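Local coordinates for protein metallo-beta-lactamase 1 (Acinetobacter baumannii, PDB 5MMD) that probably hydrolyses beta-lactam antibiotics to substituted beta-amino acids, using zinc as cofactor, as a class B metallo-beta-lactamase of the periplasm, at residues 17-22 against 33-38; 45-50 against 59-64; 163-168 against 201-206. All blocks are in the same frame, centred on the assembly; numbering follows the deposited sequence.

Contact 1. Residues 17-22 against 33-38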
loop_
_atom_site.group_PDB
_atom_site.type_symbol
_atom_site.label_atom_id
_atom_site.label_comp_id
_atom_site.label_asym_id
_atom_site.label_seq_id
_atom_site.Cartn_x
_atom_site.Cartn_y
_atom_site.Cartn_z
ATOM N N VAL A 17 6.013 -13.493 4.027
ATOM C CA VAL A 17 5.551 -12.133 3.925
ATOM C C VAL A 17 6.702 -11.239 4.296
ATOM O O VAL A 17 7.239 -11.347 5.396
ATOM C CB VAL A 17 4.360 -11.854 4.824
ATOM C CG1 VAL A 17 3.915 -10.425 4.630
ATOM C CG2 VAL A 17 3.252 -12.825 4.547
ATOM N N PHE A 18 7.073 -10.384 3.355
ATOM C CA PHE A 18 8.232 -9.502 3.486
ATOM C C PHE A 18 7.851 -8.042 3.389
ATOM O O PHE A 18 7.136 -7.662 2.468
ATOM C CB PHE A 18 9.246 -9.821 2.398
ATOM C CG PHE A 18 9.712 -11.242 2.431
ATOM C CD1 PHE A 18 9.040 -12.211 1.684
ATOM C CD2 PHE A 18 10.781 -11.618 3.236
ATOM C CE1 PHE A 18 9.459 -13.548 1.715
ATOM C CE2 PHE A 18 11.223 -12.967 3.270
ATOM C CZ PHE A 18 10.555 -13.927 2.515
ATOM N N LEU A 19 8.312 -7.225 4.335
ATOM C CA LEU A 19 8.125 -5.776 4.256
ATOM C C LEU A 19 9.272 -5.163 3.464
ATOM O O LEU A 19 10.448 -5.408 3.771
ATOM C CB LEU A 19 8.068 -5.183 5.650
ATOM C CG LEU A 19 8.072 -3.667 5.825
ATOM C CD1 LEU A 19 6.711 -3.121 5.667
ATOM C CD2 LEU A 19 8.591 -3.319 7.194
ATOM N N HIS A 20 8.958 -4.357 2.452
ATOM C CA HIS A 20 10.011 -3.656 1.740
ATOM C C HIS A 20 9.888 -2.147 2.057
ATOM O O HIS A 20 8.784 -1.605 2.222
ATOM C CB HIS A 20 9.981 -3.965 0.236
ATOM C CG HIS A 20 8.765 -3.475 -0.501
ATOM N ND1 HIS A 20 8.665 -2.193 -1.010
ATOM C CD2 HIS A 20 7.639 -4.120 -0.892
ATOM C CE1 HIS A 20 7.498 -2.044 -1.605
ATOM N NE2 HIS A 20 6.871 -3.220 -1.590
ATOM N N LYS A 21 11.029 -1.498 2.192
ATOM C CA LYS A 21 11.055 -0.130 2.651
ATOM C C LYS A 21 11.976 0.609 1.749
ATOM O O LYS A 21 13.086 0.153 1.495
ATOM C CB LYS A 21 11.494 -0.077 4.104
ATOM C CG LYS A 21 11.333 1.275 4.759
ATOM C CD LYS A 21 11.853 1.243 6.223
ATOM C CE LYS A 21 11.140 0.235 7.089
ATOM N NZ LYS A 21 9.687 0.564 7.358
ATOM N N SER A 22 11.496 1.715 1.192
ATOM C CA SER A 22 12.323 2.515 0.281
ATOM C C SER A 22 12.159 3.973 0.613
ATOM O O SER A 22 11.208 4.343 1.284
ATOM C CB SER A 22 11.944 2.253 -1.178
ATOM O OG SER A 22 10.589 2.542 -1.422
ATOM N N SER A 33 10.425 7.457 4.439
ATOM C CA SER A 33 10.451 6.094 3.944
ATOM C C SER A 33 9.016 5.655 3.588
ATOM O O SER A 33 8.052 6.180 4.119
ATOM C CB SER A 33 11.049 5.137 4.979
ATOM O OG SER A 33 10.229 5.060 6.134
ATOM N N SER A 34 8.911 4.630 2.773
ATOM C CA SER A 34 7.604 4.101 2.361
ATOM C C SER A 34 7.619 2.598 2.417
ATOM O O SER A 34 8.611 2.016 2.020
ATOM C CB SER A 34 7.275 4.578 0.955
ATOM O OG SER A 34 6.238 3.794 0.360
ATOM N N ASN A 35 6.524 1.991 2.879
ATOM C CA ASN A 35 6.408 0.536 3.019
ATOM C C ASN A 35 5.635 -0.104 1.869
ATOM O O ASN A 35 4.735 0.503 1.311
ATOM C CB ASN A 35 5.677 0.145 4.301
ATOM C CG ASN A 35 6.372 0.638 5.553
ATOM O OD1 ASN A 35 7.589 0.727 5.618
ATOM N ND2 ASN A 35 5.577 0.972 6.558
ATOM N N GLY A 36 5.970 -1.344 1.570
ATOM C CA GLY A 36 5.092 -2.190 0.762
ATOM C C GLY A 36 5.329 -3.627 1.215
ATOM O O GLY A 36 6.092 -3.829 2.165
ATOM N N LEU A 37 4.670 -4.604 0.591
ATOM C CA LEU A 37 4.934 -6.006 0.932
ATOM C C LEU A 37 5.327 -6.818 -0.281
ATOM O O LEU A 37 5.004 -6.496 -1.419
ATOM C CB LEU A 37 3.721 -6.666 1.598
ATOM C CG LEU A 37 3.174 -6.084 2.914
ATOM C CD1 LEU A 37 1.895 -6.765 3.374
ATOM C CD2 LEU A 37 4.215 -6.163 4.042
ATOM N N VAL A 38 5.995 -7.926 -0.009
ATOM C CA VAL A 38 6.087 -8.998 -0.968
ATOM C C VAL A 38 5.422 -10.200 -0.275
ATOM O O VAL A 38 5.797 -10.602 0.843
ATOM C CB VAL A 38 7.548 -9.315 -1.389
ATOM C CG1 VAL A 38 7.577 -10.419 -2.451
ATOM C CG2 VAL A 38 8.247 -8.094 -1.870
HETATM O O HOH W 1 8.947 0.480 -0.393
HETATM O O HOH W 2 10.027 3.217 9.097
#

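Contact 2. Residues 45-50 against 59-64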
loop_
_atom_site.group_PDB
_atom_site.type_symbol
_atom_site.label_atom_id
_atom_site.label_comp_id
_atom_site.label_asym_id
_atom_site.label_seq_id
_atom_site.Cartn_x
_atom_site.Cartn_y
_atom_site.Cartn_z
ATOM N N ALA A 45 5.415 -14.817 -6.093
ATOM C CA ALA A 45 5.533 -13.568 -5.318
ATOM C C ALA A 45 4.647 -12.455 -5.865
ATOM O O ALA A 45 4.627 -12.209 -7.087
ATOM C CB ALA A 45 6.956 -13.088 -5.296
ATOM N N PHE A 46 3.903 -11.801 -4.983
ATOM C CA PHE A 46 3.073 -10.683 -5.416
ATOM C C PHE A 46 3.549 -9.442 -4.681
ATOM O O PHE A 46 3.742 -9.484 -3.461
ATOM C CB PHE A 46 1.598 -10.940 -5.144
ATOM C CG PHE A 46 0.699 -10.211 -6.100
ATOM C CD1 PHE A 46 0.386 -8.904 -5.892
ATOM C CD2 PHE A 46 0.217 -10.837 -7.229
ATOM C CE1 PHE A 46 -0.442 -8.206 -6.796
ATOM C CE2 PHE A 46 -0.606 -10.152 -8.129
ATOM C CZ PHE A 46 -0.906 -8.828 -7.897
ATOM N N ILE A 47 3.804 -8.369 -5.421
ATOM C CA ILE A 47 4.195 -7.087 -4.805
ATOM C C ILE A 47 2.993 -6.227 -4.466
ATOM O O ILE A 47 2.155 -5.935 -5.337
ATOM C CB ILE A 47 5.092 -6.296 -5.711
ATOM C CG1 ILE A 47 6.364 -7.056 -5.952
ATOM C CG2 ILE A 47 5.451 -4.939 -5.080
ATOM C CD1 ILE A 47 7.111 -6.618 -7.189
ATOM N N ILE A 48 2.883 -5.858 -3.199
ATOM C CA ILE A 48 1.904 -4.863 -2.755
ATOM C C ILE A 48 2.612 -3.505 -2.556
ATOM O O ILE A 48 3.324 -3.294 -1.573
ATOM C CB ILE A 48 1.196 -5.275 -1.467
ATOM C CG1 ILE A 48 0.504 -6.635 -1.650
ATOM C CG2 ILE A 48 0.203 -4.181 -1.042
ATOM C CD1 ILE A 48 -0.191 -7.170 -0.345
ATOM N N ASP A 49 2.367 -2.644 -3.542
ATOM C CA ASP A 49 2.930 -1.283 -3.728
ATOM C C ASP A 49 4.375 -1.340 -4.177
ATOM O O ASP A 49 5.173 -2.119 -3.650
ATOM C CB ASP A 49 2.758 -0.444 -2.468
ATOM C CG ASP A 49 1.351 0.064 -2.343
ATOM O OD1 ASP A 49 0.660 0.009 -3.371
ATOM O OD2 ASP A 49 0.921 0.469 -1.252
ATOM N N THR A 50 4.696 -0.573 -5.223
ATOM C CA THR A 50 6.061 -0.530 -5.666
ATOM C C THR A 50 6.893 0.291 -4.682
ATOM O O THR A 50 6.368 1.055 -3.888
ATOM C CB THR A 50 6.229 0.094 -7.070
ATOM O OG1 THR A 50 6.097 1.530 -6.969
ATOM C CG2 THR A 50 5.211 -0.448 -8.066
ATOM N N LYS A 59 15.605 -3.360 -7.882
ATOM C CA LYS A 59 16.301 -4.071 -6.814
ATOM C C LYS A 59 15.399 -5.083 -6.130
ATOM O O LYS A 59 15.878 -6.146 -5.690
ATOM C CB LYS A 59 16.859 -3.096 -5.752
ATOM C CG LYS A 59 18.004 -2.260 -6.236
ATOM C CD LYS A 59 18.477 -1.288 -5.130
ATOM C CE LYS A 59 19.800 -0.639 -5.475
ATOM N NZ LYS A 59 19.697 0.316 -6.609
ATOM N N LEU A 60 14.119 -4.750 -6.016
ATOM C CA LEU A 60 13.159 -5.602 -5.331
ATOM C C LEU A 60 12.892 -6.832 -6.177
ATOM O O LEU A 60 12.892 -7.959 -5.682
ATOM C CB LEU A 60 11.870 -4.833 -5.040
ATOM C CG LEU A 60 10.780 -5.615 -4.288
ATOM C CD1 LEU A 60 11.170 -6.016 -2.870
ATOM C CD2 LEU A 60 9.438 -4.809 -4.330
ATOM N N VAL A 61 12.733 -6.609 -7.465
ATOM C CA VAL A 61 12.448 -7.676 -8.403
ATOM C C VAL A 61 13.638 -8.602 -8.480
ATOM O O VAL A 61 13.468 -9.819 -8.523
ATOM C CB VAL A 61 12.083 -7.122 -9.803
ATOM C CG1 VAL A 61 12.061 -8.220 -10.826
ATOM C CG2 VAL A 61 10.731 -6.474 -9.709
ATOM N N ASP A 62 14.837 -8.028 -8.445
ATOM C CA ASP A 62 16.058 -8.832 -8.434
ATOM C C ASP A 62 16.166 -9.669 -7.141
ATOM O O ASP A 62 16.571 -10.842 -7.169
ATOM C CB ASP A 62 17.292 -7.938 -8.587
ATOM C CG ASP A 62 18.579 -8.742 -8.675
ATOM O OD1 ASP A 62 18.609 -9.752 -9.409
ATOM O OD2 ASP A 62 19.565 -8.370 -8.005
ATOM N N TRP A 63 15.809 -9.063 -6.013
ATOM C CA TRP A 63 15.801 -9.772 -4.744
ATOM C C TRP A 63 14.862 -10.991 -4.822
ATOM O O TRP A 63 15.245 -12.107 -4.453
ATOM C CB TRP A 63 15.385 -8.839 -3.609
ATOM C CG TRP A 63 15.352 -9.523 -2.278
ATOM C CD1 TRP A 63 16.404 -9.695 -1.411
ATOM C CD2 TRP A 63 14.222 -10.140 -1.661
ATOM N NE1 TRP A 63 15.994 -10.391 -0.297
ATOM C CE2 TRP A 63 14.661 -10.674 -0.421
ATOM C CE3 TRP A 63 12.880 -10.296 -2.026
ATOM C CZ2 TRP A 63 13.817 -11.340 0.434
ATOM C CZ3 TRP A 63 12.043 -10.973 -1.165
ATOM C CH2 TRP A 63 12.511 -11.477 0.049
ATOM N N ILE A 64 13.647 -10.761 -5.299
ATOM C CA ILE A 64 12.647 -11.820 -5.481
ATOM C C ILE A 64 13.165 -12.942 -6.377
ATOM O O ILE A 64 12.991 -14.126 -6.075
ATOM C CB ILE A 64 11.337 -11.231 -6.070
ATOM C CG1 ILE A 64 10.691 -10.282 -5.065
ATOM C CG2 ILE A 64 10.344 -12.324 -6.451
ATOM C CD1 ILE A 64 9.465 -9.563 -5.637
#

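Contact 3. Residues 163-168 against 201-206. With ZN (zinc ion), chain C.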
loop_
_atom_site.group_PDB
_atom_site.type_symbol
_atom_site.label_atom_id
_atom_site.label_comp_id
_atom_site.label_asym_id
_atom_site.label_seq_id
_atom_site.Cartn_x
_atom_site.Cartn_y
_atom_site.Cartn_z
ATOM N N SER A 163 0.683 4.948 11.339
ATOM C CA SER A 163 1.456 4.246 12.349
ATOM C C SER A 163 1.103 4.744 13.743
ATOM O O SER A 163 0.684 5.912 13.938
ATOM C CB SER A 163 2.952 4.419 12.090
ATOM O OG SER A 163 3.321 5.734 12.404
ATOM N N LEU A 164 1.263 3.867 14.730
ATOM C CA LEU A 164 0.910 4.233 16.092
ATOM C C LEU A 164 1.741 5.420 16.588
ATOM O O LEU A 164 1.315 6.121 17.510
ATOM C CB LEU A 164 1.094 3.075 17.068
ATOM C CG LEU A 164 -0.086 2.171 17.406
ATOM C CD1 LEU A 164 0.370 1.302 18.612
ATOM C CD2 LEU A 164 -1.369 2.916 17.720
ATOM N N GLU A 165 2.929 5.621 16.020
ATOM C CA GLU A 165 3.808 6.713 16.474
ATOM C C GLU A 165 3.405 8.094 15.913
ATOM O O GLU A 165 3.943 9.131 16.322
ATOM C CB GLU A 165 5.270 6.415 16.088
ATOM C CG GLU A 165 5.866 5.219 16.811
ATOM C CD GLU A 165 5.321 3.843 16.330
ATOM O OE1 GLU A 165 4.956 3.683 15.133
ATOM O OE2 GLU A 165 5.287 2.924 17.187
ATOM N N SER A 166 2.441 8.094 15.008
ATOM C CA SER A 166 1.977 9.310 14.360
ATOM C C SER A 166 0.873 9.947 15.170
ATOM O O SER A 166 -0.082 9.274 15.542
ATOM C CB SER A 166 1.468 8.998 12.957
ATOM O OG SER A 166 2.508 8.511 12.132
ATOM N N SER A 167 1.017 11.229 15.480
ATOM C CA SER A 167 -0.016 11.982 16.168
ATOM C C SER A 167 -1.073 12.548 15.209
ATOM O O SER A 167 -2.075 13.111 15.643
ATOM C CB SER A 167 0.611 13.172 16.933
ATOM O OG SER A 167 1.072 14.087 15.942
ATOM N N GLY A 168 -0.799 12.497 13.915
ATOM C CA GLY A 168 -1.722 13.040 12.948
ATOM C C GLY A 168 -1.731 12.276 11.641
ATOM O O GLY A 168 -1.117 11.205 11.506
ATOM N N HIS A 201 3.449 4.163 5.872
ATOM C CA HIS A 201 4.632 4.857 6.396
ATOM C C HIS A 201 4.758 4.514 7.878
ATOM O O HIS A 201 3.777 4.629 8.650
ATOM C CB HIS A 201 4.501 6.368 6.200
ATOM C CG HIS A 201 4.370 6.773 4.772
ATOM N ND1 HIS A 201 5.446 6.767 3.901
ATOM C CD2 HIS A 201 3.294 7.148 4.031
ATOM C CE1 HIS A 201 5.040 7.160 2.708
ATOM N NE2 HIS A 201 3.741 7.406 2.764
ATOM N N GLY A 202 5.950 4.074 8.262
ATOM C CA GLY A 202 6.252 3.787 9.669
ATOM C C GLY A 202 6.276 2.320 10.047
ATOM O O GLY A 202 6.422 1.441 9.200
ATOM N N LYS A 203 6.118 2.075 11.343
ATOM C CA LYS A 203 6.369 0.773 11.936
ATOM C C LYS A 203 5.121 -0.068 11.902
ATOM O O LYS A 203 4.017 0.445 12.099
ATOM C CB LYS A 203 6.844 0.911 13.386
ATOM C CG LYS A 203 8.265 1.378 13.554
ATOM C CD LYS A 203 8.577 1.524 15.036
ATOM C CE LYS A 203 9.956 2.133 15.306
ATOM N NZ LYS A 203 10.019 2.941 16.588
ATOM N N ILE A 204 5.278 -1.358 11.648
ATOM C CA ILE A 204 4.118 -2.226 11.592
ATOM C C ILE A 204 3.609 -2.360 13.032
ATOM O O ILE A 204 4.359 -2.113 13.992
ATOM C CB ILE A 204 4.436 -3.598 10.966
ATOM C CG1 ILE A 204 5.380 -4.431 11.822
ATOM C CG2 ILE A 204 5.063 -3.396 9.567
ATOM C CD1 ILE A 204 5.547 -5.845 11.329
ATOM N N GLY A 205 2.335 -2.718 13.176
ATOM C CA GLY A 205 1.797 -3.020 14.489
ATOM C C GLY A 205 0.681 -4.042 14.390
ATOM O O GLY A 205 0.658 -4.851 13.476
ATOM N N ASP A 206 -0.234 -3.990 15.352
ATOM C CA ASP A 206 -1.379 -4.882 15.363
ATOM C C ASP A 206 -2.676 -4.112 15.113
ATOM O O ASP A 206 -2.664 -3.037 14.546
ATOM C CB ASP A 206 -1.424 -5.649 16.687
ATOM C CG ASP A 206 -1.643 -4.746 17.896
ATOM O OD1 ASP A 206 -2.007 -3.543 17.773
ATOM O OD2 ASP A 206 -1.430 -5.279 18.988
HETATM ZN ZN ZN C . 2.217 7.415 1.195
HETATM O O HOH W 3 2.170 6.500 9.109
HETATM O O HOH W 4 3.110 1.744 14.389
HETATM O O HOH W 5 1.405 8.894 0.002
#

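Contact 1. Residues 17-22 against 33-38
The backbone oxygen S34 O is gripped by two donors. S22 N donates to S34 O at 3.0 Å, and water 1 donates to S34 O at 2.9 Å. The CA-H of K21 also points at this oxygen. The same water bonds to H20 ND1 and S22 OG, so it ties three residues of the two strands together. S22 OG has a further partner in W52 N. The strands form an antiparallel ladder. F18-V38, H20-G36 and S22-S34 are its hydrogen-bonded pairs. In the middle pair H20 N stands 45° out of the carbonyl plane of G36 as it donates to G36 O.

The H20 ring folds back over the other strand. Its CG sits between the backbone N and the carbonyl carbon (chi1 66°), which turns the ring over G36. A CH-pi contact results: G36 CA lies 3.5 Å from the centroid of the H20 ring, over one face and offset toward the rim. The lack of a side chain at G36 lets the ring settle this close.

On the other face of the sheet, K21 and N35 run side by side. The lysine chain bends at its last two torsions and brings K21 NZ to N35 OD1 at 2.7 Å. That amide is held at its other end too, since N35 ND2 bonds to P199 O. L19 CD1 packs on N35 CB at 3.7 Å, and L37 CD2 lies beside L19 CA.

The hairpin supplies the second and third strands of the seven-stranded sheet. Strand 9-14 flanks 17-22, and strand 44-48 flanks 33-38. Helix 54-66 covers the H20 and V38 face through L60, and strand 154-158 meets V17 and L37 on the opposite face.

Contact 2. Residues 45-50 against 59-64
Strand 45-48 and helix 59-64 run nearly antiparallel, at 156° between their directions, with their axes 10.6 Å apart at closest approach. No hydrogen bond crosses the gap. The contact is made by apolar side chains alone, and each of the five is buried.

I47 is the main strand residue. Its CG1 stands anti to the carbonyl carbon (chi1 -63°), and this leaves CG2 anti to the backbone N. Both branches then face the helix. The ends of I47 and L60 meet head-on, with L60 CD2 4.1 Å from I47 CG2. The same methyl is equally near I47 CD1, so one leucine branch sits against both arms of the isoleucine. I64 comes in at a slant from the next turn of the helix. I64 CD1 lies 4.0 Å from I47 CG1 and almost as close to I47 CD1. V61 adds a looser touch, with V61 CG2 4.4 Å from I47 CD1.

A45 lies two residues before I47 and points to the same side of the strand. Its small side chain meets the other branch of I64, with A45 CB 3.7 Å from I64 CG2. I64 therefore spans two strand residues, CG2 on A45 and CD1 on I47. L60 and I64 are one helical turn apart, joined by the backbone bond I64 N to L60 O.

The apolar layer continues beyond the two segments. V38 of the neighbouring strand touches L60 and I64, and L71 of strand 70-75 touches I47 and V61. The packing is that of a beta-alpha-beta unit, in which strand 44-48 leads through helix 54-66 to the parallel strand 70-75. It belongs to the helix layer over one sheet of the alpha-beta/beta-alpha sandwich of metallo-beta-lactamases.

Contact 3. Residues 163-168 against 201-206
The loop that carries H201, a ligand of the second zinc site, packs here against the loop after strand 154-158. H201 NE2 binds the zinc ion at 2.2 Å. D82, C159 and water 5 complete the four ligands, and S33 O is the partner of H201 ND1.

The main touch lies just behind the metal ligand. S163 CB rests against H201 O at 3.5 Å and also approaches G202 and K203 N. G202 has no side chain, so the two backbones can come close at this point.

S163 also opens a type I turn that ends at S166. The turn is closed by the bond S166 N to S163 O, and the hydroxyls S163 OG and S166 OG bond to each other at 2.9 Å. Farther out, the side chains of E165 and K203 cross at about a right angle. Their charged ends stay apart, with E165 OE2 4.8 Å from K203 NZ. The carboxylate meets aliphatic carbon instead, E165 OE1 lying 3.8 Å from K203 CB. Water 4 bridges the loops here: it accepts from L164 N and donates to E165 OE1 and K203 O, each at 2.8 Å.

In the fold
Contacts 1 and 2 share a sheet, and their centres are 9 Å apart. L37 O and I48 N probably bond at 2.8 Å, while the F18 and W63 rings meet edge to face. Contact 1 also reaches contact 3, whose centre is about 14 Å away. Two hydrogen bonds join them: S33 O is 2.7 Å from H201 ND1, and N35 ND2 is 2.8 Å from G202 O. Strand 33-38 is thus a second shell for the zinc ligand H201, and the S34 side chain is about 5 Å from a zinc ion. Contact 2 lies away from the metal sites. It does not touch contact 3, the nearest atoms being about 8 Å apart.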